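Local coordinates for decapping nuclease RAI1 (Candida albicans, PDB 5BUD), which removes NAD caps and other 5'-end caps from RNA using divalent metal ions, and binds and stimulates the exoribonuclease RAT1, at residues A[269-282]-A[293-305]. Numbering follows the deposited sequence.
Sequences WCQCFLMGVTKIIY and NVELFNTEEIPIL
T299, just after strand 293-298, packs against V277, T278 and W269. Its CB lies 3.3 Å from V277 O. OG1 stands beside its own backbone N (chi1 -60°) and donates to V277 O at 2.8 Å, with the donor tilted somewhat from the carbonyl plane. The same torsion leaves CG2 anti to the backbone N, against V277 O and W269 CD1, the latter at 3.8 Å. T299 N bonds T278 O from above that carbonyl's plane. Two waters also donate to T278 O. One accepts from E300 N; the other links N298 OD1 and K279 NZ.

Before T299, strand 293-298 runs antiparallel to 279-282. I280 and F297 exchange two backbone bonds, and Y282 and E295 exchange two more. I280, Y282 and F297 share one face of the hairpin. I280 CD1 meets I302 CD1 at 3.5 Å, the two side chains crossing at about a right angle. The rings of Y282 and F297 are nearly perpendicular, yet only obliquely placed, with CD1 of Y282 4.0 Å from CE2 of F297. On the other face, L296 CD1 touches I281 CG1 at 3.7 Å and lies against the CB and CG of K279. I281 CG2 and V294 CG1 are tightly packed.

W269 carries the helix side. Its ring edge faces T299 O, and NE1 lies 3.7 Å from P303 CG. F273 CB lies over the rim of one face of the indole. After the helix, G276 has positive phi and forms a Schellman motif with its last turn. Q271 bonds K247 and, weakly, an RNA phosphate. Strand 279-285 pairs with 243-250, which supplies the manganese ligands E245 and L246. This is a beta hairpin with helices packed on its I280/F297 face, beside the metal site of a PD-(D/E)XK nuclease fold.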
loop_
_atom_site.group_PDB
_atom_site.type_symbol
_atom_site.label_atom_id
_atom_site.label_comp_id
_atom_site.label_asym_id
_atom_site.label_seq_id
_atom_site.Cartn_x
_atom_site.Cartn_y
_atom_site.Cartn_z
ATOM N N TRP A 269 -8.150 -6.260 1.474
ATOM C CA TRP A 269 -9.301 -5.415 1.217
ATOM C C TRP A 269 -8.981 -3.970 1.588
ATOM O O TRP A 269 -9.251 -3.045 0.791
ATOM C CB TRP A 269 -10.577 -5.915 1.946
ATOM C CG TRP A 269 -11.736 -4.975 1.803
ATOM C CD1 TRP A 269 -12.642 -4.930 0.760
ATOM C CD2 TRP A 269 -12.102 -3.917 2.685
ATOM N NE1 TRP A 269 -13.550 -3.927 0.965
ATOM C CE2 TRP A 269 -13.231 -3.272 2.123
ATOM C CE3 TRP A 269 -11.596 -3.458 3.910
ATOM C CZ2 TRP A 269 -13.850 -2.176 2.739
ATOM C CZ3 TRP A 269 -12.213 -2.397 4.531
ATOM C CH2 TRP A 269 -13.343 -1.767 3.948
ATOM N N CYS A 270 -8.392 -3.738 2.758
ATOM C CA CYS A 270 -8.096 -2.348 3.165
ATOM C C CYS A 270 -7.264 -1.610 2.095
ATOM O O CYS A 270 -7.528 -0.451 1.718
ATOM C CB CYS A 270 -7.344 -2.295 4.502
ATOM S SG CYS A 270 -8.388 -2.606 5.956
ATOM N N GLN A 271 -6.258 -2.321 1.617
ATOM C CA GLN A 271 -5.277 -1.785 0.698
ATOM C C GLN A 271 -5.942 -1.493 -0.679
ATOM O O GLN A 271 -5.741 -0.429 -1.280
ATOM C CB GLN A 271 -4.104 -2.804 0.685
ATOM C CG GLN A 271 -3.169 -2.859 -0.502
ATOM C CD GLN A 271 -2.194 -4.048 -0.414
ATOM O OE1 GLN A 271 -2.364 -4.953 0.409
ATOM N NE2 GLN A 271 -1.159 -4.033 -1.256
ATOM N N CYS A 272 -6.801 -2.394 -1.117
ATOM C CA CYS A 272 -7.403 -2.309 -2.443
ATOM C C CYS A 272 -8.622 -1.421 -2.482
ATOM O O CYS A 272 -8.824 -0.719 -3.470
ATOM C CB CYS A 272 -7.737 -3.705 -2.951
ATOM S SG CYS A 272 -6.257 -4.671 -3.284
ATOM N N PHE A 273 -9.433 -1.446 -1.418
ATOM C CA PHE A 273 -10.527 -0.498 -1.280
ATOM C C PHE A 273 -10.025 0.947 -1.329
ATOM O O PHE A 273 -10.581 1.771 -2.018
ATOM C CB PHE A 273 -11.332 -0.735 0.019
ATOM C CG PHE A 273 -12.516 0.189 0.163
ATOM C CD1 PHE A 273 -13.730 -0.119 -0.438
ATOM C CD2 PHE A 273 -12.394 1.389 0.829
ATOM C CE1 PHE A 273 -14.811 0.750 -0.337
ATOM C CE2 PHE A 273 -13.465 2.264 0.924
ATOM C CZ PHE A 273 -14.677 1.938 0.352
ATOM N N LEU A 274 -8.963 1.264 -0.597
ATOM C CA LEU A 274 -8.467 2.651 -0.571
ATOM C C LEU A 274 -8.037 3.138 -1.966
ATOM O O LEU A 274 -8.251 4.291 -2.328
ATOM C CB LEU A 274 -7.316 2.809 0.433
ATOM C CG LEU A 274 -7.766 2.844 1.903
ATOM C CD1 LEU A 274 -6.637 2.513 2.863
ATOM C CD2 LEU A 274 -8.320 4.215 2.238
ATOM N N MET A 275 -7.517 2.219 -2.759
ATOM C CA MET A 275 -6.899 2.521 -4.038
ATOM C C MET A 275 -7.834 2.326 -5.243
ATOM O O MET A 275 -7.437 2.574 -6.358
ATOM C CB MET A 275 -5.720 1.584 -4.188
ATOM C CG MET A 275 -4.584 2.142 -4.977
ATOM S SD MET A 275 -3.815 3.606 -4.263
ATOM C CE MET A 275 -2.943 3.885 -5.790
ATOM N N GLY A 276 -9.051 1.837 -5.024
ATOM C CA GLY A 276 -9.923 1.510 -6.129
ATOM C C GLY A 276 -9.574 0.275 -6.933
ATOM O O GLY A 276 -10.023 0.123 -8.073
ATOM N N VAL A 277 -8.798 -0.623 -6.351
ATOM C CA VAL A 277 -8.442 -1.870 -7.014
ATOM C C VAL A 277 -9.555 -2.912 -6.763
ATOM O O VAL A 277 -9.886 -3.207 -5.607
ATOM C CB VAL A 277 -7.103 -2.367 -6.487
ATOM C CG1 VAL A 277 -6.819 -3.762 -7.002
ATOM C CG2 VAL A 277 -5.968 -1.372 -6.877
ATOM N N THR A 278 -10.099 -3.483 -7.837
ATOM C CA THR A 278 -11.338 -4.280 -7.763
ATOM C C THR A 278 -11.078 -5.793 -7.760
ATOM O O THR A 278 -11.994 -6.578 -7.562
ATOM C CB THR A 278 -12.297 -3.972 -8.940
ATOM O OG1 THR A 278 -11.706 -4.372 -10.185
ATOM C CG2 THR A 278 -12.633 -2.524 -8.968
ATOM N N LYS A 279 -9.825 -6.194 -7.990
ATOM C CA LYS A 279 -9.489 -7.616 -8.101
ATOM C C LYS A 279 -8.268 -7.946 -7.231
ATOM O O LYS A 279 -7.206 -7.266 -7.324
ATOM C CB LYS A 279 -9.228 -7.977 -9.579
ATOM C CG LYS A 279 -10.468 -8.063 -10.454
ATOM C CD LYS A 279 -10.129 -8.550 -11.862
ATOM C CE LYS A 279 -11.374 -8.809 -12.701
ATOM N NZ LYS A 279 -12.188 -7.590 -12.775
ATOM N N ILE A 280 -8.408 -8.982 -6.402
ATOM C CA ILE A 280 -7.310 -9.553 -5.615
ATOM C C ILE A 280 -7.138 -11.023 -5.931
ATOM O O ILE A 280 -8.093 -11.811 -5.817
ATOM C CB ILE A 280 -7.579 -9.410 -4.093
ATOM C CG1 ILE A 280 -7.906 -7.975 -3.776
ATOM C CG2 ILE A 280 -6.400 -9.934 -3.299
ATOM C CD1 ILE A 280 -8.368 -7.694 -2.372
ATOM N N ILE A 281 -5.936 -11.417 -6.346
ATOM C CA ILE A 281 -5.675 -12.797 -6.765
ATOM C C ILE A 281 -4.697 -13.388 -5.760
ATOM O O ILE A 281 -3.607 -12.850 -5.545
ATOM C CB ILE A 281 -5.120 -12.858 -8.202
ATOM C CG1 ILE A 281 -6.177 -12.321 -9.159
ATOM C CG2 ILE A 281 -4.690 -14.259 -8.587
ATOM C CD1 ILE A 281 -5.866 -12.408 -10.626
ATOM N N TYR A 282 -5.094 -14.486 -5.147
ATOM C CA TYR A 282 -4.240 -15.241 -4.247
ATOM C C TYR A 282 -3.641 -16.451 -4.933
ATOM O O TYR A 282 -4.343 -17.254 -5.567
ATOM C CB TYR A 282 -5.015 -15.683 -2.987
ATOM C CG TYR A 282 -4.989 -14.660 -1.892
ATOM C CD1 TYR A 282 -5.845 -13.583 -1.921
ATOM C CD2 TYR A 282 -4.104 -14.774 -0.809
ATOM C CE1 TYR A 282 -5.843 -12.648 -0.915
ATOM C CE2 TYR A 282 -4.077 -13.810 0.177
ATOM C CZ TYR A 282 -4.956 -12.751 0.100
ATOM O OH TYR A 282 -4.994 -11.784 1.056
ATOM N N ASN A 293 -2.878 -23.741 -6.287
ATOM C CA ASN A 293 -4.017 -23.157 -6.978
ATOM C C ASN A 293 -4.073 -21.628 -6.831
ATOM O O ASN A 293 -3.439 -21.044 -5.940
ATOM C CB ASN A 293 -5.331 -23.795 -6.490
ATOM C CG ASN A 293 -5.616 -23.493 -5.039
ATOM O OD1 ASN A 293 -4.925 -23.965 -4.159
ATOM N ND2 ASN A 293 -6.646 -22.707 -4.784
ATOM N N VAL A 294 -4.844 -21.002 -7.715
ATOM C CA VAL A 294 -4.995 -19.567 -7.744
ATOM C C VAL A 294 -6.459 -19.213 -7.647
ATOM O O VAL A 294 -7.282 -19.856 -8.280
ATOM C CB VAL A 294 -4.398 -19.004 -9.041
ATOM C CG1 VAL A 294 -4.710 -17.531 -9.197
ATOM C CG2 VAL A 294 -2.901 -19.297 -9.067
ATOM N N GLU A 295 -6.784 -18.199 -6.853
ATOM C CA GLU A 295 -8.166 -17.759 -6.689
ATOM C C GLU A 295 -8.313 -16.242 -6.742
ATOM O O GLU A 295 -7.601 -15.499 -6.029
ATOM C CB GLU A 295 -8.700 -18.290 -5.352
ATOM C CG GLU A 295 -10.187 -18.052 -5.158
ATOM C CD GLU A 295 -10.743 -18.633 -3.866
ATOM O OE1 GLU A 295 -10.038 -19.391 -3.169
ATOM O OE2 GLU A 295 -11.891 -18.295 -3.536
ATOM N N LEU A 296 -9.246 -15.803 -7.586
ATOM C CA LEU A 296 -9.668 -14.409 -7.700
ATOM C C LEU A 296 -10.780 -14.023 -6.730
ATOM O O LEU A 296 -11.782 -14.712 -6.634
ATOM C CB LEU A 296 -10.171 -14.154 -9.116
ATOM C CG LEU A 296 -10.807 -12.813 -9.469
ATOM C CD1 LEU A 296 -9.867 -11.661 -9.237
ATOM C CD2 LEU A 296 -11.235 -12.869 -10.928
ATOM N N PHE A 297 -10.593 -12.918 -6.024
ATOM C CA PHE A 297 -11.637 -12.312 -5.225
ATOM C C PHE A 297 -11.955 -10.951 -5.786
ATOM O O PHE A 297 -11.047 -10.199 -6.175
ATOM C CB PHE A 297 -11.189 -12.131 -3.776
ATOM C CG PHE A 297 -10.902 -13.432 -3.076
ATOM C CD1 PHE A 297 -11.884 -14.051 -2.318
ATOM C CD2 PHE A 297 -9.668 -14.030 -3.189
ATOM C CE1 PHE A 297 -11.617 -15.252 -1.657
ATOM C CE2 PHE A 297 -9.393 -15.251 -2.574
ATOM C CZ PHE A 297 -10.374 -15.854 -1.780
ATOM N N ASN A 298 -13.236 -10.627 -5.804
ATOM C CA ASN A 298 -13.685 -9.276 -6.128
ATOM C C ASN A 298 -13.684 -8.464 -4.857
ATOM O O ASN A 298 -14.349 -8.838 -3.894
ATOM C CB ASN A 298 -15.065 -9.302 -6.750
ATOM C CG ASN A 298 -15.092 -10.025 -8.064
ATOM O OD1 ASN A 298 -14.306 -9.723 -8.981
ATOM N ND2 ASN A 298 -15.988 -10.994 -8.181
ATOM N N THR A 299 -12.925 -7.366 -4.849
ATOM C CA THR A 299 -12.751 -6.535 -3.685
ATOM C C THR A 299 -14.075 -6.179 -3.002
ATOM O O THR A 299 -14.198 -6.316 -1.773
ATOM C CB THR A 299 -12.006 -5.261 -4.066
ATOM O OG1 THR A 299 -10.722 -5.651 -4.600
ATOM C CG2 THR A 299 -11.854 -4.308 -2.859
ATOM N N GLU A 300 -15.061 -5.771 -3.800
ATOM C CA GLU A 300 -16.348 -5.350 -3.272
ATOM C C GLU A 300 -17.116 -6.484 -2.578
ATOM O O GLU A 300 -18.011 -6.220 -1.770
ATOM C CB GLU A 300 -17.210 -4.692 -4.345
ATOM C CG GLU A 300 -17.887 -5.667 -5.299
ATOM C CD GLU A 300 -18.715 -4.961 -6.372
ATOM O OE1 GLU A 300 -19.032 -3.758 -6.205
ATOM O OE2 GLU A 300 -19.061 -5.623 -7.378
ATOM N N GLU A 301 -16.760 -7.726 -2.854
ATOM C CA GLU A 301 -17.452 -8.885 -2.244
ATOM C C GLU A 301 -16.819 -9.351 -0.938
ATOM O O GLU A 301 -17.468 -10.026 -0.126
ATOM C CB GLU A 301 -17.508 -10.040 -3.228
ATOM C CG GLU A 301 -18.431 -9.759 -4.403
ATOM C CD GLU A 301 -18.433 -10.835 -5.484
ATOM O OE1 GLU A 301 -17.497 -11.668 -5.575
ATOM O OE2 GLU A 301 -19.420 -10.850 -6.255
ATOM N N ILE A 302 -15.550 -8.986 -0.712
ATOM C CA ILE A 302 -14.876 -9.370 0.517
ATOM C C ILE A 302 -15.644 -9.028 1.831
ATOM O O ILE A 302 -15.708 -9.876 2.699
ATOM C CB ILE A 302 -13.415 -8.846 0.549
ATOM C CG1 ILE A 302 -12.620 -9.577 -0.544
ATOM C CG2 ILE A 302 -12.784 -9.091 1.901
ATOM C CD1 ILE A 302 -11.274 -8.946 -0.848
ATOM N N PRO A 303 -16.232 -7.823 1.966
ATOM C CA PRO A 303 -16.969 -7.556 3.209
ATOM C C PRO A 303 -18.049 -8.598 3.493
ATOM O O PRO A 303 -18.192 -9.008 4.626
ATOM C CB PRO A 303 -17.583 -6.174 2.982
ATOM C CG PRO A 303 -16.709 -5.550 1.956
ATOM C CD PRO A 303 -16.283 -6.671 1.057
ATOM N N ILE A 304 -18.741 -9.059 2.461
ATOM C CA ILE A 304 -19.786 -10.089 2.587
ATOM C C ILE A 304 -19.205 -11.435 2.961
ATOM O O ILE A 304 -19.797 -12.198 3.728
ATOM C CB ILE A 304 -20.577 -10.217 1.262
ATOM C CG1 ILE A 304 -21.565 -9.063 1.148
ATOM C CG2 ILE A 304 -21.350 -11.523 1.182
ATOM C CD1 ILE A 304 -22.075 -8.836 -0.256
ATOM N N LEU A 305 -18.059 -11.761 2.378
ATOM C CA LEU A 305 -17.424 -13.031 2.638
ATOM C C LEU A 305 -17.006 -13.106 4.103
ATOM O O LEU A 305 -17.171 -14.140 4.751
ATOM C CB LEU A 305 -16.215 -13.223 1.722
ATOM C CG LEU A 305 -16.472 -13.206 0.219
ATOM C CD1 LEU A 305 -15.155 -13.427 -0.521
ATOM C CD2 LEU A 305 -17.500 -14.259 -0.150
HETATM O O HOH W 1 -14.637 -5.367 -6.526
HETATM O O HOH W 2 -13.638 -7.229 -9.951
#